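Local coordinates for protein nitrite reductase (Hyphomicrobium denitrificans, PDB 2DV6) that probably reduces nitrite to nitric oxide at copper sites, taking electrons from cytochrome c, as part of denitrification, at residues H77-D82 and A86-V91; I145-A150 and P193-R198. One frame throughout, in Å; residues are numbered along the deposited sequence.

Contact 1 (H77-D82 and A86-V91); sequences HDVVVD and ARSAIV. With CU (copper (II) ion), chain I.
Ala-86 O receives the backbone N-H of Val-81 at 2.7 Å and begins the pairing of a short antiparallel beta hairpin in the N-terminal cupredoxin domain, which carries a copper site of the type 1 pattern. The Ala-86 side chain packs on Phe-100 and Phe-102 of strand 97-103. Next along, Arg-87 forms a non-hydrogen-bonded pair with Val-80, and its chain, bent at chi3 (82°), lays one guanidinium face over Val-80 CG2, which sits 3.4 Å from the plane and off-centre. From the edge of that plane NH1 reaches Asp-78 OD1 at 3.0 Å, a salt bridge whose hydrogen bond is weak and bent (122°); OD1 is also hydrogen-bonded to Ser-115 OG. Leu-216 of a neighbouring subunit packs on Arg-87 and Ala-89. Ser-88 joins the segments twice: its N-H bonds to Val-79 O at 3.0 Å, and its OG accepts Val-79 N at 3.1 Å while donating to Ala-89 O. Replacing this serine by an alanine would probably leave Val-79 N without its acceptor and Ala-89 O without the hydroxyl that meets it from above the carbonyl plane. Ile-90 contributes its CA, directed at His-77 O, and its CG1 crosses Asp-78 at an angle, approaching OD1 to van der Waals distance. Val-91 closes the pairing in a separate two-bond bridge with His-77, offset by one residue from the Val-80 register. This backbone grip fixes the base of a metal ligand: with Cys-114, His-119 and Met-124 completing the site and Glu-73 hydrogen-bonded to His-77 NE2, His-77 binds copper through ND1 at 2.1 Å.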
ATOM      1  N   HIS A  77     -21.411 -13.410  -7.773  1.00 23.26           N
ATOM      2  CA  HIS A  77     -22.621 -12.670  -7.358  1.00 22.73           C
ATOM      3  C   HIS A  77     -23.597 -12.360  -8.483  1.00 22.84           C
ATOM      4  O   HIS A  77     -23.210 -12.271  -9.629  1.00 23.47           O
ATOM      5  CB  HIS A  77     -22.299 -11.312  -6.700  1.00 20.36           C
ATOM      6  CG  HIS A  77     -21.368 -11.392  -5.527  1.00 20.18           C
ATOM      7  ND1 HIS A  77     -21.692 -12.032  -4.354  1.00 20.39           N
ATOM      8  CD2 HIS A  77     -20.122 -10.909  -5.353  1.00 18.84           C
ATOM      9  CE1 HIS A  77     -20.694 -11.932  -3.500  1.00 19.32           C
ATOM     10  NE2 HIS A  77     -19.724 -11.253  -4.087  1.00 20.10           N
ATOM     11  N   ASP A  78     -24.855 -12.134  -8.122  1.00 22.63           N
ATOM     12  CA  ASP A  78     -25.762 -11.382  -8.976  1.00 23.19           C
ATOM     13  C   ASP A  78     -26.655 -10.500  -8.101  1.00 23.95           C
ATOM     14  O   ASP A  78     -26.398 -10.372  -6.889  1.00 24.46           O
ATOM     15  CB  ASP A  78     -26.562 -12.279  -9.958  1.00 21.40           C
ATOM     16  CG  ASP A  78     -27.477 -13.300  -9.268  1.00 23.40           C
ATOM     17  OD1 ASP A  78     -28.005 -14.199 -10.000  1.00 22.46           O
ATOM     18  OD2 ASP A  78     -27.713 -13.209  -8.033  1.00 22.41           O
ATOM     19  N   VAL A  79     -27.660  -9.878  -8.727  1.00 24.72           N
ATOM     20  CA  VAL A  79     -28.759  -9.226  -8.049  1.00 26.27           C
ATOM     21  C   VAL A  79     -30.025  -9.714  -8.744  1.00 27.01           C
ATOM     22  O   VAL A  79     -30.121  -9.659  -9.970  1.00 27.23           O
ATOM     23  CB  VAL A  79     -28.800  -7.695  -8.256  1.00 27.14           C
ATOM     24  CG1 VAL A  79     -29.873  -7.076  -7.341  1.00 28.65           C
ATOM     25  CG2 VAL A  79     -27.497  -7.067  -7.995  1.00 28.09           C
ATOM     26  N   VAL A  80     -30.995 -10.165  -7.957  1.00 27.07           N
ATOM     27  CA  VAL A  80     -32.288 -10.567  -8.481  1.00 27.37           C
ATOM     28  C   VAL A  80     -33.328  -9.671  -7.842  1.00 28.48           C
ATOM     29  O   VAL A  80     -33.284  -9.445  -6.638  1.00 27.95           O
ATOM     30  CB  VAL A  80     -32.573 -12.076  -8.193  1.00 26.89           C
ATOM     31  CG1 VAL A  80     -33.989 -12.503  -8.676  1.00 24.61           C
ATOM     32  CG2 VAL A  80     -31.506 -12.940  -8.826  1.00 24.93           C
ATOM     33  N   VAL A  81     -34.240  -9.120  -8.647  1.00 30.39           N
ATOM     34  CA  VAL A  81     -35.314  -8.316  -8.060  1.00 33.10           C
ATOM     35  C   VAL A  81     -36.569  -9.160  -7.951  1.00 36.33           C
ATOM     36  O   VAL A  81     -37.158  -9.596  -8.958  1.00 35.31           O
ATOM     37  CB  VAL A  81     -35.568  -6.955  -8.734  1.00 32.15           C
ATOM     38  CG1 VAL A  81     -36.718  -6.201  -7.984  1.00 31.63           C
ATOM     39  CG2 VAL A  81     -34.302  -6.140  -8.723  1.00 28.86           C
ATOM     40  N   ASP A  82     -36.947  -9.365  -6.688  1.00 40.34           N
ATOM     41  CA  ASP A  82     -37.899 -10.392  -6.314  1.00 44.44           C
ATOM     42  C   ASP A  82     -39.197 -10.486  -7.145  1.00 46.32           C
ATOM     43  O   ASP A  82     -39.536 -11.588  -7.630  1.00 48.43           O
ATOM     44  CB  ASP A  82     -38.233 -10.339  -4.829  1.00 45.78           C
ATOM     45  CG  ASP A  82     -39.010 -11.565  -4.378  1.00 47.51           C
ATOM     46  OD1 ASP A  82     -38.880 -12.638  -5.036  1.00 48.33           O
ATOM     47  OD2 ASP A  82     -39.760 -11.442  -3.388  1.00 49.03           O
ATOM     48  N   ALA A  86     -36.356  -9.216 -12.796  1.00 34.93           N
ATOM     49  CA  ALA A  86     -35.267  -8.518 -13.425  1.00 32.18           C
ATOM     50  C   ALA A  86     -34.043  -8.969 -12.627  1.00 30.66           C
ATOM     51  O   ALA A  86     -34.104  -9.151 -11.393  1.00 29.45           O
ATOM     52  CB  ALA A  86     -35.478  -7.031 -13.294  1.00 30.91           C
ATOM     53  N   ARG A  87     -32.938  -9.172 -13.326  1.00 28.70           N
ATOM     54  CA  ARG A  87     -31.709  -9.571 -12.658  1.00 26.59           C
ATOM     55  C   ARG A  87     -30.497  -9.179 -13.490  1.00 24.97           C
ATOM     56  O   ARG A  87     -30.596  -8.954 -14.693  1.00 23.01           O
ATOM     57  CB  ARG A  87     -31.707 -11.075 -12.385  1.00 28.22           C
ATOM     58  CG  ARG A  87     -31.694 -11.988 -13.658  1.00 29.74           C
ATOM     59  CD  ARG A  87     -31.022 -13.318 -13.293  1.00 32.40           C
ATOM     60  NE  ARG A  87     -31.957 -14.188 -12.644  1.00 33.79           N
ATOM     61  CZ  ARG A  87     -31.712 -15.093 -11.689  1.00 33.76           C
ATOM     62  NH1 ARG A  87     -30.516 -15.314 -11.141  1.00 32.84           N
ATOM     63  NH2 ARG A  87     -32.741 -15.780 -11.263  1.00 33.78           N
ATOM     64  N   SER A  88     -29.361  -9.096 -12.816  1.00 23.41           N
ATOM     65  CA  SER A  88     -28.079  -8.890 -13.462  1.00 22.52           C
ATOM     66  C   SER A  88     -27.577 -10.239 -13.933  1.00 22.73           C
ATOM     67  O   SER A  88     -28.079 -11.304 -13.524  1.00 22.43           O
ATOM     68  CB  SER A  88     -27.081  -8.304 -12.471  1.00 20.99           C
ATOM     69  OG  SER A  88     -26.642  -9.308 -11.561  1.00 20.60           O
ATOM     70  N   ALA A  89     -26.570 -10.194 -14.794  1.00 22.16           N
ATOM     71  CA  ALA A  89     -25.795 -11.355 -15.083  1.00 23.44           C
ATOM     72  C   ALA A  89     -24.954 -11.664 -13.819  1.00 23.15           C
ATOM     73  O   ALA A  89     -24.755 -10.795 -12.944  1.00 22.88           O
ATOM     74  CB  ALA A  89     -24.895 -11.090 -16.312  1.00 22.61           C
ATOM     75  N   ILE A  90     -24.482 -12.898 -13.729  1.00 23.81           N
ATOM     76  CA  ILE A  90     -23.514 -13.279 -12.715  1.00 23.93           C
ATOM     77  C   ILE A  90     -22.146 -12.678 -13.022  1.00 23.99           C
ATOM     78  O   ILE A  90     -21.643 -12.660 -14.155  1.00 23.14           O
ATOM     79  CB  ILE A  90     -23.413 -14.836 -12.540  1.00 23.45           C
ATOM     80  CG1 ILE A  90     -24.739 -15.369 -11.974  1.00 23.86           C
ATOM     81  CG2 ILE A  90     -22.280 -15.210 -11.571  1.00 22.05           C
ATOM     82  CD1 ILE A  90     -24.953 -16.917 -12.111  1.00 23.15           C
ATOM     83  N   VAL A  91     -21.534 -12.244 -11.941  1.00 24.14           N
ATOM     84  CA  VAL A  91     -20.311 -11.511 -11.961  1.00 24.76           C
ATOM     85  C   VAL A  91     -19.309 -12.302 -11.109  1.00 25.02           C
ATOM     86  O   VAL A  91     -19.554 -12.603  -9.961  1.00 25.49           O
ATOM     87  CB  VAL A  91     -20.771 -10.108 -11.476  1.00 24.77           C
ATOM     88  CG1 VAL A  91     -20.560  -9.777  -9.992  1.00 23.20           C
ATOM     89  CG2 VAL A  91     -20.581  -9.071 -12.496  1.00 23.89           C
TER
HETATM   90 CU    CU I 502     -23.492 -13.097  -3.935  1.00 25.10          CU

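Contact 2 (I145-A150 and P193-R198)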
ATOM      1  N   ILE A 145     -27.882  27.818 -12.616  1.00 24.76           N
ATOM      2  CA  ILE A 145     -26.968  28.432 -13.592  1.00 23.12           C
ATOM      3  C   ILE A 145     -27.256  27.943 -15.013  1.00 22.74           C
ATOM      4  O   ILE A 145     -26.448  28.125 -15.911  1.00 23.55           O
ATOM      5  CB  ILE A 145     -25.451  28.235 -13.180  1.00 22.90           C
ATOM      6  CG1 ILE A 145     -25.105  26.759 -12.904  1.00 21.78           C
ATOM      7  CG2 ILE A 145     -25.115  29.133 -11.961  1.00 22.46           C
ATOM      8  CD1 ILE A 145     -25.445  25.814 -14.074  1.00 19.55           C
ATOM      9  N   THR A 146     -28.420  27.333 -15.236  1.00 22.01           N
ATOM     10  CA  THR A 146     -28.700  26.728 -16.527  1.00 22.13           C
ATOM     11  C   THR A 146     -29.254  27.762 -17.491  1.00 22.75           C
ATOM     12  O   THR A 146     -30.008  28.640 -17.106  1.00 21.56           O
ATOM     13  CB  THR A 146     -29.732  25.582 -16.423  1.00 22.94           C
ATOM     14  OG1 THR A 146     -30.949  26.101 -15.845  1.00 23.95           O
ATOM     15  CG2 THR A 146     -29.184  24.416 -15.534  1.00 22.31           C
ATOM     16  N   ARG A 147     -28.891  27.617 -18.759  1.00 23.38           N
ATOM     17  CA  ARG A 147     -29.457  28.404 -19.825  1.00 23.58           C
ATOM     18  C   ARG A 147     -30.644  27.611 -20.360  1.00 24.21           C
ATOM     19  O   ARG A 147     -30.466  26.485 -20.840  1.00 23.14           O
ATOM     20  CB  ARG A 147     -28.438  28.493 -20.937  1.00 24.12           C
ATOM     21  CG  ARG A 147     -28.834  29.374 -22.091  1.00 25.89           C
ATOM     22  CD  ARG A 147     -27.923  30.567 -22.003  1.00 27.03           C
ATOM     23  NE  ARG A 147     -28.702  31.650 -21.597  1.00 26.62           N
ATOM     24  CZ  ARG A 147     -28.252  32.755 -21.027  1.00 26.42           C
ATOM     25  NH1 ARG A 147     -26.993  32.912 -20.691  1.00 23.00           N
ATOM     26  NH2 ARG A 147     -29.143  33.690 -20.751  1.00 25.98           N
ATOM     27  N   ASP A 148     -31.838  28.217 -20.305  1.00 24.96           N
ATOM     28  CA  ASP A 148     -33.043  27.716 -20.979  1.00 25.08           C
ATOM     29  C   ASP A 148     -32.733  27.634 -22.491  1.00 24.13           C
ATOM     30  O   ASP A 148     -32.193  28.573 -23.059  1.00 23.27           O
ATOM     31  CB  ASP A 148     -34.200  28.708 -20.687  1.00 27.87           C
ATOM     32  CG  ASP A 148     -35.559  28.243 -21.260  1.00 30.40           C
ATOM     33  OD1 ASP A 148     -35.605  27.618 -22.341  1.00 33.15           O
ATOM     34  OD2 ASP A 148     -36.598  28.527 -20.620  1.00 34.64           O
ATOM     35  N   PRO A 149     -32.971  26.486 -23.137  1.00 22.69           N
ATOM     36  CA  PRO A 149     -32.603  26.408 -24.552  1.00 22.07           C
ATOM     37  C   PRO A 149     -33.476  27.258 -25.514  1.00 23.53           C
ATOM     38  O   PRO A 149     -33.110  27.418 -26.695  1.00 23.02           O
ATOM     39  CB  PRO A 149     -32.771  24.920 -24.877  1.00 21.77           C
ATOM     40  CG  PRO A 149     -33.889  24.462 -23.884  1.00 22.60           C
ATOM     41  CD  PRO A 149     -33.522  25.215 -22.625  1.00 22.90           C
ATOM     42  N   ALA A 150     -34.605  27.787 -25.025  1.00 24.72           N
ATOM     43  CA  ALA A 150     -35.437  28.742 -25.800  1.00 25.79           C
ATOM     44  C   ALA A 150     -34.974  30.179 -25.626  1.00 26.33           C
ATOM     45  O   ALA A 150     -35.522  31.068 -26.245  1.00 27.64           O
ATOM     46  CB  ALA A 150     -36.942  28.613 -25.422  1.00 24.20           C
ATOM     47  N   PRO A 193     -24.584  27.797 -21.166  1.00 18.54           N
ATOM     48  CA  PRO A 193     -23.683  28.756 -21.798  1.00 18.67           C
ATOM     49  C   PRO A 193     -24.077  30.214 -21.527  1.00 19.45           C
ATOM     50  O   PRO A 193     -25.159  30.490 -20.962  1.00 17.88           O
ATOM     51  CB  PRO A 193     -23.879  28.490 -23.301  1.00 18.59           C
ATOM     52  CG  PRO A 193     -25.326  27.912 -23.388  1.00 19.19           C
ATOM     53  CD  PRO A 193     -25.267  26.959 -22.187  1.00 18.41           C
ATOM     54  N   GLY A 194     -23.189  31.129 -21.905  1.00 18.75           N
ATOM     55  CA  GLY A 194     -23.460  32.518 -21.749  1.00 20.35           C
ATOM     56  C   GLY A 194     -24.526  32.914 -22.774  1.00 21.32           C
ATOM     57  O   GLY A 194     -25.003  32.065 -23.531  1.00 19.53           O
ATOM     58  N   PRO A 195     -24.831  34.231 -22.868  1.00 22.34           N
ATOM     59  CA  PRO A 195     -25.935  34.683 -23.743  1.00 23.19           C
ATOM     60  C   PRO A 195     -25.673  34.350 -25.192  1.00 23.18           C
ATOM     61  O   PRO A 195     -24.530  34.408 -25.648  1.00 24.47           O
ATOM     62  CB  PRO A 195     -25.995  36.222 -23.526  1.00 23.18           C
ATOM     63  CG  PRO A 195     -25.122  36.519 -22.341  1.00 24.23           C
ATOM     64  CD  PRO A 195     -24.165  35.341 -22.139  1.00 23.17           C
ATOM     65  N   PHE A 196     -26.716  33.975 -25.919  1.00 23.14           N
ATOM     66  CA  PHE A 196     -26.574  33.767 -27.345  1.00 22.82           C
ATOM     67  C   PHE A 196     -26.503  35.171 -27.985  1.00 24.30           C
ATOM     68  O   PHE A 196     -27.451  35.949 -27.854  1.00 23.69           O
ATOM     69  CB  PHE A 196     -27.745  32.960 -27.870  1.00 21.33           C
ATOM     70  CG  PHE A 196     -27.628  32.578 -29.319  1.00 21.25           C
ATOM     71  CD1 PHE A 196     -27.338  31.263 -29.682  1.00 20.07           C
ATOM     72  CD2 PHE A 196     -27.889  33.500 -30.314  1.00 21.02           C
ATOM     73  CE1 PHE A 196     -27.265  30.891 -31.001  1.00 22.32           C
ATOM     74  CE2 PHE A 196     -27.836  33.142 -31.661  1.00 22.66           C
ATOM     75  CZ  PHE A 196     -27.531  31.843 -32.012  1.00 22.95           C
ATOM     76  N   LEU A 197     -25.377  35.477 -28.647  1.00 24.81           N
ATOM     77  CA  LEU A 197     -25.193  36.751 -29.314  1.00 25.34           C
ATOM     78  C   LEU A 197     -25.521  36.573 -30.787  1.00 25.99           C
ATOM     79  O   LEU A 197     -25.173  35.563 -31.405  1.00 26.11           O
ATOM     80  CB  LEU A 197     -23.782  37.344 -29.044  1.00 26.01           C
ATOM     81  CG  LEU A 197     -23.314  37.322 -27.562  1.00 26.08           C
ATOM     82  CD1 LEU A 197     -21.838  37.672 -27.423  1.00 27.08           C
ATOM     83  CD2 LEU A 197     -24.194  38.224 -26.615  1.00 25.93           C
ATOM     84  N   ARG A 198     -26.251  37.537 -31.345  1.00 25.47           N
ATOM     85  CA  ARG A 198     -26.763  37.411 -32.695  1.00 25.06           C
ATOM     86  C   ARG A 198     -26.595  38.745 -33.437  1.00 25.99           C
ATOM     87  O   ARG A 198     -27.147  39.761 -33.023  1.00 26.68           O
ATOM     88  CB  ARG A 198     -28.226  36.944 -32.669  1.00 22.87           C
ATOM     89  CG  ARG A 198     -28.775  36.517 -34.001  1.00 21.17           C
ATOM     90  CD  ARG A 198     -30.109  35.784 -33.819  1.00 20.39           C
ATOM     91  NE  ARG A 198     -30.460  35.107 -35.072  1.00 20.46           N
ATOM     92  CZ  ARG A 198     -31.231  34.038 -35.169  1.00 21.66           C
ATOM     93  NH1 ARG A 198     -31.765  33.520 -34.076  1.00 22.38           N
ATOM     94  NH2 ARG A 198     -31.457  33.474 -36.364  1.00 22.56           N
TER
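Arg-147 and Pro-193 bring their backbones to a CA-CA distance of 6.1 Å, where the irregular chain at 145-150 passes the loop at 193-195, ahead of the strand that includes Leu-197 and Arg-198 and just after the cis peptide bond that precedes Pro-193. Almost the whole contact is the Arg-147 side chain. Its CG lies anti to the backbone N (chi1 -176°), which carries the chain out toward Pro-193, and bends at chi2 and chi3 then wrap it round the proline carbonyl. Arg-147 CB rests on Pro-193 CD at 3.7 Å, and Arg-147 CD comes within 3.0 Å of Pro-193 O, a tight approach. The same oxygen accepts Arg-147 NH1 at 3.1 Å in a nearly straight bond (170°); NH1 lies on a lone pair of the oxygen, in the carbonyl plane, and the oxygen in turn lies close to the guanidinium plane, at its edge. One face of the guanidinium lies over Pro-195 CA. Pro-195 N, also near NH1, has no hydrogen to share and offers only packing. The other terminal nitrogen, NH2, makes a salt bridge with Asp-151. Tyr-293 of strand 290-299 touches both Arg-147 and Pro-193, while backbone bonds from Ile-145 and Arg-147 to Val-192 hold the two segments together beside the contact. The arrangement joins the loop after the N-terminal cupredoxin domain to the cupredoxin domain that follows. A buried positive charge is thus met by a backbone carbonyl and by Asp-151, which probably offsets its cost of burial and limits rotation of the guanidinium.

How the contacts relate
Both contacts are largely buried, yet they belong to distant parts of the chain: their centres are 43 Å apart, on opposite sides of the chain's centre, and they share no strand or loop. The centre of contact 1 lies about 30 Å from the centre of the chain, and the contact pairs neighbouring pieces of one cupredoxin sheet near a copper ion and beside another subunit. The centre of contact 2 lies about 13 Å from the centre of the chain; it joins segments 43 residues apart, with no other chain of the assembly touching them. Repeated backbone bonds dominate 77-82 with 86-91, whereas 145-150 with 193-198 depends on one long cationic side chain. Each has an arginine: that of contact 1 is partly exposed, that of contact 2 buried.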